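Local coordinates for protein cysteine desulfurase (Fervidobacterium islandicum, PDB 6A6E) that catalyses pyridoxal-phosphate-dependent removal of sulfur from cysteine and, as a SufS-type desulfurase, probably passes it on as persulfide for iron-sulfur cluster assembly, at residues Arg33-Asp38 / Lys407-Val412; Ala115-Leu120 / Glu254-Phe259; Leu168-Ser173 / Glu200-Ala205; Tyr59-Ile64 / Gln288-Ala293. One frame throughout, in Å; residues are numbered along the deposited sequence. Where two conformers were deposited one is given.

Contact 1. Residues Arg33-Asp38 / Lys407-Val412; sequences RLVYLD and KEDIDV
Arg-33 carries the polar half of this contact, reaching from the start of the 33-38 segment to Glu-408 and Asp-409 in the first turn of helix 407-423. At CB the chain takes the less common rotamer, with CG set between the backbone N and the carbonyl carbon (chi1 73°), and from CG to NE it runs straight out toward the helix. NE gives its hydrogen to a water at 3.1 Å, which in turn donates to Glu-408 OE2 over 2.7 Å. Beyond CZ, NH1 and NH2 both close on a single oxygen, Asp-409 OD1, each at 2.8 Å. The guanidinium meets the carboxylate end-on, with the two planes 32° apart and both bonds somewhat bent. NH2 also makes a weaker salt bridge to Glu-408 OE2 at 3.1 Å, so one cation ties together two consecutive acids of the helix. Val-35 CG2 lies over one guanidinium face, offset toward its rim, while Val-35 CG1 packs on Asp-409 CB at 3.7 Å. Asp-409 OD2 is taken up by Asn-405, just before the helix, which probably helps fix the carboxylate. Strand 32-36 runs parallel to strand 368-373, part of the mixed sheet that helix 407-423 covers: Val-35 and Val-412 both rest on Val-368. Ile-410 packs on helix 308-327, and Tyr-36 meets Leu-71 of the second subunit.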
loop_
_atom_site.group_PDB
_atom_site.type_symbol
_atom_site.label_atom_id
_atom_site.label_comp_id
_atom_site.label_asym_id
_atom_site.label_seq_id
_atom_site.Cartn_x
_atom_site.Cartn_y
_atom_site.Cartn_z
ATOM N N ARG A 33 8.850 29.932 -13.079
ATOM C CA ARG A 33 9.250 28.566 -12.871
ATOM C C ARG A 33 8.779 28.098 -11.486
ATOM O O ARG A 33 8.652 28.883 -10.513
ATOM C CB ARG A 33 10.764 28.372 -13.021
ATOM C CG ARG A 33 11.561 28.932 -11.858
ATOM C CD ARG A 33 13.075 28.830 -12.037
ATOM N NE ARG A 33 13.759 29.389 -10.867
ATOM C CZ ARG A 33 14.028 28.734 -9.749
ATOM N NH1 ARG A 33 13.722 27.430 -9.638
ATOM N NH2 ARG A 33 14.614 29.370 -8.729
ATOM N N LEU A 34 8.526 26.797 -11.439
ATOM C CA LEU A 34 8.103 26.119 -10.219
ATOM C C LEU A 34 9.217 26.192 -9.225
ATOM O O LEU A 34 10.338 25.775 -9.471
ATOM C CB LEU A 34 7.708 24.645 -10.508
ATOM C CG LEU A 34 7.515 23.790 -9.232
ATOM C CD1 LEU A 34 6.320 24.322 -8.411
ATOM C CD2 LEU A 34 7.343 22.325 -9.598
ATOM N N VAL A 35 8.915 26.754 -8.075
ATOM C CA VAL A 35 9.816 26.735 -6.960
ATOM C C VAL A 35 9.180 25.808 -5.885
ATOM O O VAL A 35 8.347 26.244 -5.091
ATOM C CB VAL A 35 10.079 28.164 -6.420
ATOM C CG1 VAL A 35 10.871 28.092 -5.139
ATOM C CG2 VAL A 35 10.892 28.966 -7.457
ATOM N N TYR A 36 9.635 24.560 -5.814
ATOM C CA TYR A 36 8.923 23.530 -5.007
ATOM C C TYR A 36 9.490 23.464 -3.618
ATOM O O TYR A 36 10.585 22.932 -3.409
ATOM C CB TYR A 36 8.953 22.161 -5.680
ATOM C CG TYR A 36 8.083 21.137 -4.987
ATOM C CD1 TYR A 36 6.728 21.077 -5.226
ATOM C CD2 TYR A 36 8.602 20.284 -4.042
ATOM C CE1 TYR A 36 5.906 20.183 -4.554
ATOM C CE2 TYR A 36 7.797 19.311 -3.426
ATOM C CZ TYR A 36 6.461 19.285 -3.661
ATOM O OH TYR A 36 5.656 18.357 -3.055
ATOM N N LEU A 37 8.747 24.046 -2.679
ATOM C CA LEU A 37 9.138 24.075 -1.261
ATOM C C LEU A 37 8.101 23.391 -0.326
ATOM O O LEU A 37 7.916 23.820 0.853
ATOM C CB LEU A 37 9.424 25.513 -0.782
ATOM C CG LEU A 37 10.550 26.246 -1.542
ATOM C CD1 LEU A 37 10.620 27.673 -1.074
ATOM C CD2 LEU A 37 11.903 25.598 -1.313
ATOM N N ASP A 38 7.480 22.312 -0.824
ATOM C CA ASP A 38 6.541 21.503 -0.015
ATOM C C ASP A 38 7.057 20.055 0.106
ATOM O O ASP A 38 6.296 19.087 0.146
ATOM C CB ASP A 38 5.186 21.492 -0.668
ATOM C CG ASP A 38 4.083 21.023 0.285
ATOM O OD1 ASP A 38 4.291 21.125 1.539
ATOM O OD2 ASP A 38 3.024 20.614 -0.257
ATOM N N LYS A 407 19.669 27.927 -3.522
ATOM C CA LYS A 407 19.577 29.171 -2.791
ATOM C C LYS A 407 18.755 30.172 -3.520
ATOM O O LYS A 407 18.036 30.938 -2.908
ATOM C CB LYS A 407 20.954 29.729 -2.519
ATOM C CG LYS A 407 21.593 28.991 -1.371
ATOM C CD LYS A 407 23.011 29.471 -1.163
ATOM C CE LYS A 407 23.545 29.018 0.177
ATOM N NZ LYS A 407 24.942 28.598 -0.055
ATOM N N GLU A 408 18.800 30.145 -4.841
ATOM C CA GLU A 408 17.899 30.998 -5.603
ATOM C C GLU A 408 16.399 30.747 -5.335
ATOM O O GLU A 408 15.602 31.708 -5.232
ATOM C CB GLU A 408 18.209 30.918 -7.086
ATOM C CG GLU A 408 17.275 31.840 -7.847
ATOM C CD GLU A 408 17.492 31.824 -9.339
ATOM O OE1 GLU A 408 18.434 32.517 -9.795
ATOM O OE2 GLU A 408 16.694 31.168 -10.052
ATOM N N ASP A 409 16.005 29.460 -5.220
ATOM C CA ASP A 409 14.631 29.103 -4.818
ATOM C C ASP A 409 14.256 29.813 -3.541
ATOM O O ASP A 409 13.176 30.394 -3.407
ATOM C CB ASP A 409 14.482 27.591 -4.578
ATOM C CG ASP A 409 14.561 26.768 -5.832
ATOM O OD1 ASP A 409 14.229 27.273 -6.933
ATOM O OD2 ASP A 409 14.862 25.524 -5.717
ATOM N N ILE A 410 15.132 29.737 -2.579
ATOM C CA ILE A 410 14.899 30.383 -1.316
ATOM C C ILE A 410 14.757 31.939 -1.479
ATOM O O ILE A 410 13.832 32.562 -0.874
ATOM C CB ILE A 410 15.992 29.979 -0.345
ATOM C CG1 ILE A 410 15.828 28.490 -0.014
ATOM C CG2 ILE A 410 15.934 30.780 0.940
ATOM C CD1 ILE A 410 16.941 27.882 0.799
ATOM N N ASP A 411 15.611 32.533 -2.324
ATOM C CA ASP A 411 15.535 33.993 -2.608
ATOM C C ASP A 411 14.202 34.370 -3.257
ATOM O O ASP A 411 13.639 35.429 -2.963
ATOM C CB ASP A 411 16.680 34.439 -3.550
ATOM C CG ASP A 411 18.050 34.377 -2.884
ATOM O OD1 ASP A 411 18.123 34.310 -1.679
ATOM O OD2 ASP A 411 19.082 34.417 -3.566
ATOM N N VAL A 412 13.673 33.510 -4.125
ATOM C CA VAL A 412 12.312 33.728 -4.610
ATOM C C VAL A 412 11.268 33.699 -3.491
ATOM O O VAL A 412 10.336 34.537 -3.489
ATOM C CB VAL A 412 11.938 32.784 -5.772
ATOM C CG1 VAL A 412 10.515 33.037 -6.278
ATOM C CG2 VAL A 412 12.940 32.938 -6.906
HETATM O O HOH W 1 14.278 32.328 -10.207
#

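Contact 2. Residues Ala115-Leu120 / Glu254-Phe259; sequences AKSGIL and EQLEPF
Ser-117 and Glu-257 meet near the C-terminal end of helix 103-116: the Glu-257 backbone N donates to Ser-117 OG at 2.8 Å, in a fairly straight bond. With OG turned to lie beside its own backbone N (chi1 -54°), the same hydroxyl also bonds Ser-113 O, one helical turn back, so the oxygen bridges helix and loop. Next to it Lys-116 bends at chi3 and carries NZ to two successive carbonyls. Pro-258 O receives it in the carbonyl plane at 3.0 Å, and Phe-259 O, also 3.0 Å from NZ, receives it from a tilt of 26°. Tyr-261 OH is a further partner of NZ. On the way Lys-116 CE crosses obliquely over Glu-257 CG, 3.9 Å off. The helix closes in a Schellman motif, Gly-118 taking a positive phi, and this turn brings Ile-119 CD1 to 4.3 Å from Leu-256 CD2. Further out, Tyr-261 bonds Glu-257 OE2 as well as the lysine, while Glu-257 OE1 forms a salt bridge with Arg-142 of the second subunit. Phe-146 of that subunit packs on Lys-116 and Glu-257, and the Phe-259 rings of the two subunits meet across the dimer interface.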
loop_
_atom_site.group_PDB
_atom_site.type_symbol
_atom_site.label_atom_id
_atom_site.label_comp_id
_atom_site.label_asym_id
_atom_site.label_seq_id
_atom_site.Cartn_x
_atom_site.Cartn_y
_atom_site.Cartn_z
ATOM N N ALA A 115 0.249 -4.849 21.429
ATOM C CA ALA A 115 -0.855 -5.202 22.317
ATOM C C ALA A 115 -1.264 -6.685 22.185
ATOM O O ALA A 115 -1.521 -7.378 23.170
ATOM C CB ALA A 115 -2.056 -4.322 22.040
ATOM N N LYS A 116 -1.270 -7.197 20.962
ATOM C CA LYS A 116 -1.652 -8.580 20.749
ATOM C C LYS A 116 -0.608 -9.542 21.197
ATOM O O LYS A 116 -0.913 -10.683 21.423
ATOM C CB LYS A 116 -1.953 -8.870 19.248
ATOM C CG LYS A 116 -3.240 -8.237 18.688
ATOM C CD LYS A 116 -3.650 -8.882 17.320
ATOM C CE LYS A 116 -2.745 -8.486 16.112
ATOM N NZ LYS A 116 -3.192 -8.843 14.668
ATOM N N SER A 117 0.640 -9.116 21.205
ATOM C CA SER A 117 1.706 -9.953 21.628
ATOM C C SER A 117 1.822 -9.995 23.176
ATOM O O SER A 117 2.725 -10.633 23.685
ATOM C CB SER A 117 3.035 -9.443 21.085
ATOM O OG SER A 117 3.036 -9.266 19.661
ATOM N N GLY A 118 1.034 -9.194 23.868
ATOM C CA GLY A 118 1.132 -9.089 25.291
ATOM C C GLY A 118 2.261 -8.256 25.862
ATOM O O GLY A 118 2.503 -8.344 27.050
ATOM N N ILE A 119 2.903 -7.412 25.053
ATOM C CA ILE A 119 3.993 -6.598 25.493
ATOM C C ILE A 119 3.445 -5.265 26.014
ATOM O O ILE A 119 3.890 -4.756 27.061
ATOM C CB ILE A 119 4.936 -6.354 24.337
ATOM C CG1 ILE A 119 5.595 -7.658 23.942
ATOM C CG2 ILE A 119 5.940 -5.237 24.675
ATOM C CD1 ILE A 119 6.453 -7.600 22.707
ATOM N N LEU A 120 2.526 -4.653 25.281
ATOM C CA LEU A 120 1.882 -3.434 25.739
ATOM C C LEU A 120 0.577 -3.793 26.384
ATOM O O LEU A 120 -0.344 -4.178 25.676
ATOM C CB LEU A 120 1.624 -2.472 24.577
ATOM C CG LEU A 120 1.024 -1.095 24.873
ATOM C CD1 LEU A 120 1.807 -0.251 25.845
ATOM C CD2 LEU A 120 0.909 -0.350 23.542
ATOM N N GLU A 254 10.867 -11.491 16.101
ATOM C CA GLU A 254 10.590 -12.910 16.272
ATOM C C GLU A 254 9.539 -13.222 17.317
ATOM O O GLU A 254 8.985 -14.305 17.265
ATOM C CB GLU A 254 11.852 -13.715 16.604
ATOM C CG GLU A 254 12.731 -13.989 15.405
ATOM C CD GLU A 254 14.174 -14.341 15.777
ATOM O OE1 GLU A 254 14.594 -14.211 16.963
ATOM O OE2 GLU A 254 14.929 -14.725 14.865
ATOM N N GLN A 255 9.276 -12.313 18.239
ATOM C CA GLN A 255 8.296 -12.523 19.291
ATOM C C GLN A 255 6.943 -11.792 19.033
ATOM O O GLN A 255 5.996 -11.864 19.857
ATOM C CB GLN A 255 8.920 -12.077 20.639
ATOM C CG GLN A 255 10.208 -12.841 21.015
ATOM C CD GLN A 255 9.992 -14.350 21.051
ATOM O OE1 GLN A 255 10.621 -15.100 20.325
ATOM N NE2 GLN A 255 9.057 -14.780 21.868
ATOM N N LEU A 256 6.821 -11.120 17.880
ATOM C CA LEU A 256 5.669 -10.239 17.691
ATOM C C LEU A 256 4.609 -10.989 16.956
ATOM O O LEU A 256 4.948 -11.639 15.954
ATOM C CB LEU A 256 6.031 -9.040 16.823
ATOM C CG LEU A 256 6.503 -7.711 17.311
ATOM C CD1 LEU A 256 6.447 -6.748 16.098
ATOM C CD2 LEU A 256 5.671 -7.193 18.477
ATOM N N GLU A 257 3.360 -10.927 17.427
ATOM C CA GLU A 257 2.199 -11.351 16.638
ATOM C C GLU A 257 2.080 -10.514 15.296
ATOM O O GLU A 257 2.215 -9.291 15.315
ATOM C CB GLU A 257 0.899 -11.202 17.448
ATOM C CG GLU A 257 -0.425 -11.552 16.708
ATOM C CD GLU A 257 -0.659 -13.041 16.473
ATOM O OE1 GLU A 257 0.081 -13.870 17.012
ATOM O OE2 GLU A 257 -1.557 -13.401 15.696
ATOM N N PRO A 258 1.824 -11.180 14.163
ATOM C CA PRO A 258 1.684 -10.396 12.893
ATOM C C PRO A 258 0.567 -9.410 13.051
ATOM O O PRO A 258 -0.428 -9.694 13.755
ATOM C CB PRO A 258 1.339 -11.449 11.868
ATOM C CG PRO A 258 2.027 -12.726 12.391
ATOM C CD PRO A 258 1.914 -12.630 13.903
ATOM N N PHE A 259 0.690 -8.265 12.393
ATOM C CA PHE A 259 -0.408 -7.303 12.339
ATOM C C PHE A 259 -1.572 -7.807 11.400
ATOM O O PHE A 259 -2.697 -7.992 11.820
ATOM C CB PHE A 259 0.160 -5.920 11.863
ATOM C CG PHE A 259 -0.830 -4.856 11.788
ATOM C CD1 PHE A 259 -1.913 -4.847 12.638
ATOM C CD2 PHE A 259 -0.749 -3.895 10.786
ATOM C CE1 PHE A 259 -2.868 -3.859 12.574
ATOM C CE2 PHE A 259 -1.691 -2.874 10.737
ATOM C CZ PHE A 259 -2.725 -2.862 11.626
#

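Contact 3. Residues Leu168-Ser173 / Glu200-Ala205; sequences LKTKES and ETFKNA
Lys-171 and Thr-201 lie alongside each other, pointing in opposite directions, and join two helices on one face of the seven-stranded sheet in the large domain. This is the alpha/beta architecture of the fold-type I PLP enzymes: helix 164-173 leads into strand 179-183, and helix 195-201 makes the beta-alpha-beta crossover from that strand to its parallel neighbour 206-210. Thr-201 turns its methyl to the lysine, CG2 resting 3.7 Å from Lys-171 CB. Its hydroxyl is turned back to Leu-197 O within its own helix, and Leu-168 CD2 reaches over to it at about a right angle. The Lys-171 chain leaves its helix with CG anti to the backbone N (chi1 160°), and the bends at chi2 and chi4 carry it past the methyl and bring the amine to the end of helix 195-201. There NZ meets the carbonyl oxygen of the last helical residue, where the helix dipole would probably make the oxygen more attractive to a cation. A leucine in place of Lys-171 has no amine, which would probably leave Thr-201 O without its mate and the helix end less well compensated. Beside the lysine, Phe-202 swings its ring in toward Thr-170 and Lys-171, CE1 coming to 3.9 Å from Lys-171 CA, and its ring also packs on Leu-127 and Val-180 of the sheet. One face of that ring carries Thr-201 CG2, off-centre. The amine bond, NZ to Thr-201 O, is 3.0 Å long and lies in the carbonyl plane on a lone pair.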
loop_
_atom_site.group_PDB
_atom_site.type_symbol
_atom_site.label_atom_id
_atom_site.label_comp_id
_atom_site.label_asym_id
_atom_site.label_seq_id
_atom_site.Cartn_x
_atom_site.Cartn_y
_atom_site.Cartn_z
ATOM N N LEU A 168 15.127 14.525 30.136
ATOM C CA LEU A 168 15.561 14.131 31.520
ATOM C C LEU A 168 14.525 14.372 32.605
ATOM O O LEU A 168 14.362 13.508 33.453
ATOM C CB LEU A 168 16.858 14.830 31.911
ATOM C CG LEU A 168 17.992 14.474 30.952
ATOM C CD1 LEU A 168 19.188 15.402 31.090
ATOM C CD2 LEU A 168 18.391 13.018 31.139
ATOM N N LYS A 169 13.820 15.511 32.577
ATOM C CA LYS A 169 12.700 15.730 33.531
ATOM C C LYS A 169 11.519 14.760 33.398
ATOM O O LYS A 169 10.945 14.270 34.400
ATOM C CB LYS A 169 12.173 17.153 33.426
ATOM C CG LYS A 169 12.819 18.084 34.450
ATOM C CD LYS A 169 11.832 19.103 35.030
ATOM C CE LYS A 169 11.611 20.308 34.112
ATOM N NZ LYS A 169 10.730 21.331 34.752
ATOM N N THR A 170 11.146 14.454 32.159
ATOM C CA THR A 170 10.083 13.451 31.968
ATOM C C THR A 170 10.377 12.111 32.644
ATOM O O THR A 170 9.485 11.476 33.180
ATOM C CB THR A 170 9.833 13.197 30.489
ATOM O OG1 THR A 170 9.531 14.450 29.860
ATOM C CG2 THR A 170 8.684 12.163 30.309
ATOM N N LYS A 171 11.627 11.688 32.610
ATOM C CA LYS A 171 12.051 10.410 33.215
ATOM C C LYS A 171 11.845 10.342 34.715
ATOM O O LYS A 171 11.629 9.276 35.246
ATOM C CB LYS A 171 13.534 10.139 32.894
ATOM C CG LYS A 171 14.296 9.147 33.773
ATOM C CD LYS A 171 13.973 7.672 33.554
ATOM C CE LYS A 171 15.060 6.798 34.187
ATOM N NZ LYS A 171 16.391 7.011 33.522
ATOM N N GLU A 172 11.912 11.480 35.391
ATOM C CA GLU A 172 11.594 11.527 36.826
ATOM C C GLU A 172 10.150 11.232 37.059
ATOM O O GLU A 172 9.790 10.418 37.894
ATOM C CB GLU A 172 11.913 12.903 37.377
ATOM C CG GLU A 172 13.378 13.241 37.250
ATOM C CD GLU A 172 13.693 14.601 37.829
ATOM O OE1 GLU A 172 12.749 15.331 38.251
ATOM O OE2 GLU A 172 14.895 14.927 37.865
ATOM N N SER A 173 9.326 11.872 36.258
ATOM C CA SER A 173 7.873 11.761 36.303
ATOM C C SER A 173 7.255 10.449 35.691
ATOM O O SER A 173 6.277 9.868 36.206
ATOM C CB SER A 173 7.392 12.979 35.547
ATOM O OG SER A 173 6.024 13.083 35.671
ATOM N N GLU A 200 19.159 6.053 25.882
ATOM C CA GLU A 200 19.781 5.832 27.255
ATOM C C GLU A 200 18.930 6.262 28.396
ATOM O O GLU A 200 18.932 5.596 29.451
ATOM C CB GLU A 200 21.170 6.459 27.388
ATOM C CG GLU A 200 22.128 6.150 26.248
ATOM C CD GLU A 200 22.296 4.658 25.969
ATOM O OE1 GLU A 200 21.987 3.845 26.875
ATOM O OE2 GLU A 200 22.731 4.310 24.834
ATOM N N THR A 201 18.159 7.343 28.222
ATOM C CA THR A 201 17.269 7.770 29.297
ATOM C C THR A 201 16.161 6.743 29.560
ATOM O O THR A 201 15.747 6.533 30.681
ATOM C CB THR A 201 16.649 9.126 28.920
ATOM O OG1 THR A 201 17.704 10.035 28.617
ATOM C CG2 THR A 201 15.747 9.655 29.990
ATOM N N PHE A 202 15.636 6.116 28.509
ATOM C CA PHE A 202 14.555 5.148 28.687
ATOM C C PHE A 202 15.075 3.800 28.218
ATOM O O PHE A 202 14.692 3.241 27.150
ATOM C CB PHE A 202 13.307 5.586 27.930
ATOM C CG PHE A 202 12.778 6.913 28.394
ATOM C CD1 PHE A 202 12.116 7.011 29.589
ATOM C CD2 PHE A 202 13.000 8.052 27.677
ATOM C CE1 PHE A 202 11.653 8.218 30.019
ATOM C CE2 PHE A 202 12.555 9.266 28.113
ATOM C CZ PHE A 202 11.862 9.342 29.284
ATOM N N LYS A 203 15.983 3.295 29.034
ATOM C CA LYS A 203 16.823 2.181 28.656
ATOM C C LYS A 203 16.042 0.867 28.512
ATOM O O LYS A 203 16.363 0.063 27.656
ATOM C CB LYS A 203 17.926 2.055 29.701
ATOM C CG LYS A 203 18.991 1.110 29.291
ATOM C CD LYS A 203 20.007 1.716 28.403
ATOM C CE LYS A 203 21.031 0.630 28.183
ATOM N NZ LYS A 203 21.950 1.026 27.098
ATOM N N ASN A 204 15.001 0.689 29.316
ATOM C CA ASN A 204 14.140 -0.484 29.276
ATOM C C ASN A 204 12.934 -0.400 28.364
ATOM O O ASN A 204 12.171 -1.358 28.315
ATOM C CB ASN A 204 13.538 -0.739 30.635
ATOM C CG ASN A 204 14.508 -1.337 31.560
ATOM O OD1 ASN A 204 15.011 -2.398 31.285
ATOM N ND2 ASN A 204 14.838 -0.622 32.637
ATOM N N ALA A 205 12.726 0.722 27.681
ATOM C CA ALA A 205 11.514 0.871 26.858
ATOM C C ALA A 205 11.716 0.212 25.508
ATOM O O ALA A 205 12.848 0.030 25.065
ATOM C CB ALA A 205 11.111 2.322 26.723
#

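Contact 4. Residues Tyr59-Ile64 / Gln288-Ala293; sequences YHYSNI and QHITGA
Asn-63 OD1 is held by the backbone N of Ile-64 at 2.8 Å, in the amide plane on a lone pair, and by a glycerol that probably comes from the crystallisation liquor, while Ile-290 CD1 lies across the contact at 3.7 Å. The amide nitrogen bonds Thr-287 OG1 of its own chain and Ala-41 O of the second subunit. Ile-290, in the first turn of helix 290-306, points toward the loop. It meets Ile-64 tip to tip, an approach that depends on Ile-64 CG1 standing between the backbone N and carbonyl carbon (chi1 54°), 4.0 Å from Ile-290 CD1. Replacing Ile-64 by alanine would probably open a gap at the end of Ile-290 and weaken its hold on the loop. Tyr-61 crosses Thr-291 at about a right angle, its CD1 4.0 Å from Thr-291 OG1, and its OH bonds Ser-42 of the second subunit. Asn-63 also packs on His-235 of that subunit, a residue of its PLP pocket. Between the segments, Ile-290 against Ile-64 and the Tyr-61 ring makes the contact apolar, while the Tyr-61 hydroxyl and Asn-63 amide nitrogen reach the second subunit. Burying Thr-291 OG1 without a partner in the model probably costs some stability.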
loop_
_atom_site.group_PDB
_atom_site.type_symbol
_atom_site.label_atom_id
_atom_site.label_comp_id
_atom_site.label_asym_id
_atom_site.label_seq_id
_atom_site.Cartn_x
_atom_site.Cartn_y
_atom_site.Cartn_z
ATOM N N TYR A 59 8.242 -5.310 -18.538
ATOM C CA TYR A 59 9.058 -6.428 -19.035
ATOM C C TYR A 59 9.478 -7.480 -17.992
ATOM O O TYR A 59 9.889 -8.608 -18.386
ATOM C CB TYR A 59 10.315 -5.895 -19.773
ATOM C CG TYR A 59 10.024 -5.086 -21.062
ATOM C CD1 TYR A 59 9.647 -5.729 -22.257
ATOM C CD2 TYR A 59 10.090 -3.720 -21.074
ATOM C CE1 TYR A 59 9.368 -5.000 -23.444
ATOM C CE2 TYR A 59 9.859 -2.979 -22.263
ATOM C CZ TYR A 59 9.492 -3.641 -23.441
ATOM O OH TYR A 59 9.222 -2.936 -24.590
ATOM N N HIS A 60 9.392 -7.163 -16.701
ATOM C CA HIS A 60 9.952 -8.073 -15.685
ATOM C C HIS A 60 8.972 -8.428 -14.574
ATOM O O HIS A 60 9.369 -8.746 -13.503
ATOM C CB HIS A 60 11.219 -7.522 -15.110
ATOM C CG HIS A 60 12.261 -7.285 -16.164
ATOM N ND1 HIS A 60 12.936 -8.319 -16.776
ATOM C CD2 HIS A 60 12.637 -6.149 -16.808
ATOM C CE1 HIS A 60 13.727 -7.819 -17.708
ATOM N NE2 HIS A 60 13.559 -6.508 -17.760
ATOM N N TYR A 61 7.696 -8.385 -14.878
ATOM C CA TYR A 61 6.667 -8.330 -13.823
ATOM C C TYR A 61 5.832 -9.591 -13.761
ATOM O O TYR A 61 5.419 -10.094 -14.781
ATOM C CB TYR A 61 5.738 -7.134 -14.065
ATOM C CG TYR A 61 4.602 -7.156 -13.088
ATOM C CD1 TYR A 61 4.770 -6.625 -11.822
ATOM C CD2 TYR A 61 3.427 -7.840 -13.357
ATOM C CE1 TYR A 61 3.761 -6.697 -10.891
ATOM C CE2 TYR A 61 2.428 -7.926 -12.427
ATOM C CZ TYR A 61 2.609 -7.329 -11.201
ATOM O OH TYR A 61 1.648 -7.389 -10.222
ATOM N N SER A 62 5.600 -10.079 -12.551
ATOM C CA SER A 62 4.629 -11.086 -12.230
ATOM C C SER A 62 4.543 -11.127 -10.726
ATOM O O SER A 62 5.289 -10.471 -10.073
ATOM C CB SER A 62 5.079 -12.492 -12.646
ATOM O OG SER A 62 4.845 -12.723 -13.993
ATOM N N ASN A 63 3.649 -11.936 -10.173
ATOM C CA ASN A 63 3.560 -12.029 -8.723
ATOM C C ASN A 63 4.739 -12.858 -8.243
ATOM O O ASN A 63 5.307 -13.664 -8.992
ATOM C CB ASN A 63 2.227 -12.600 -8.253
ATOM C CG ASN A 63 1.832 -12.036 -6.868
ATOM O OD1 ASN A 63 2.731 -11.644 -6.056
ATOM N ND2 ASN A 63 0.521 -11.968 -6.591
ATOM N N ILE A 64 5.114 -12.666 -7.004
ATOM C CA ILE A 64 6.387 -13.142 -6.538
ATOM C C ILE A 64 6.279 -14.256 -5.487
ATOM O O ILE A 64 5.225 -14.469 -4.920
ATOM C CB ILE A 64 7.145 -11.975 -5.914
ATOM C CG1 ILE A 64 6.350 -11.252 -4.826
ATOM C CG2 ILE A 64 7.525 -10.993 -6.979
ATOM C CD1 ILE A 64 7.287 -10.323 -4.034
ATOM N N GLN A 288 2.450 -7.556 -1.893
ATOM C CA GLN A 288 2.927 -6.279 -1.472
ATOM C C GLN A 288 2.980 -5.318 -2.678
ATOM O O GLN A 288 2.649 -5.702 -3.807
ATOM C CB GLN A 288 4.286 -6.480 -0.833
ATOM C CG GLN A 288 4.213 -7.263 0.457
ATOM C CD GLN A 288 3.239 -6.664 1.466
ATOM O OE1 GLN A 288 3.387 -5.504 1.893
ATOM N NE2 GLN A 288 2.203 -7.457 1.834
ATOM N N HIS A 289 3.430 -4.095 -2.448
ATOM C CA HIS A 289 3.659 -3.145 -3.539
ATOM C C HIS A 289 4.974 -3.474 -4.210
ATOM O O HIS A 289 5.990 -2.798 -4.017
ATOM C CB HIS A 289 3.574 -1.693 -3.056
ATOM C CG HIS A 289 3.670 -0.664 -4.140
ATOM N ND1 HIS A 289 3.657 -0.992 -5.477
ATOM C CD2 HIS A 289 3.706 0.695 -4.076
ATOM C CE1 HIS A 289 3.655 0.131 -6.185
ATOM N NE2 HIS A 289 3.745 1.154 -5.358
ATOM N N ILE A 290 4.925 -4.531 -5.019
ATOM C CA ILE A 290 6.119 -5.146 -5.560
ATOM C C ILE A 290 6.927 -4.103 -6.329
ATOM O O ILE A 290 8.115 -3.959 -6.112
ATOM C CB ILE A 290 5.794 -6.317 -6.517
ATOM C CG1 ILE A 290 5.053 -7.460 -5.769
ATOM C CG2 ILE A 290 7.038 -6.880 -7.154
ATOM C CD1 ILE A 290 4.399 -8.368 -6.792
ATOM N N THR A 291 6.276 -3.355 -7.214
ATOM C CA THR A 291 7.002 -2.433 -8.008
ATOM C C THR A 291 7.424 -1.204 -7.202
ATOM O O THR A 291 8.435 -0.531 -7.531
ATOM C CB THR A 291 6.144 -2.014 -9.226
ATOM O OG1 THR A 291 5.819 -3.204 -9.979
ATOM C CG2 THR A 291 6.917 -0.991 -10.058
ATOM N N GLY A 292 6.669 -0.868 -6.158
ATOM C CA GLY A 292 7.020 0.261 -5.261
ATOM C C GLY A 292 8.296 -0.041 -4.479
ATOM O O GLY A 292 9.178 0.820 -4.329
ATOM N N ALA A 293 8.386 -1.275 -4.010
ATOM C CA ALA A 293 9.597 -1.751 -3.340
ATOM C C ALA A 293 10.842 -1.694 -4.297
ATOM O O ALA A 293 11.863 -1.147 -3.963
ATOM C CB ALA A 293 9.381 -3.134 -2.847
#

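Overall arrangement
Contact 4 is the most buried and the most apolar of the four, contact 3 is mostly buried, with a partly exposed lysine at its border, and contacts 1 and 2 are partly open. Contact 1, set apart by its charges, joins the six-stranded sheet and the C-terminal helix; contact 3 lies on the seven-stranded sheet, about 41 Å away between centres. Contacts 2 and 3 both put a lysine amine on backbone carbonyls, their nearest atoms about 8 Å apart. Contacts 1, 2 and 4 touch the second subunit, whereas contact 3 does not. Within one chain no two contacts touch, but across the dimer Tyr-36 of contact 1 meets Ser-62 of the other subunit's contact 4 through a weak hydrogen bond.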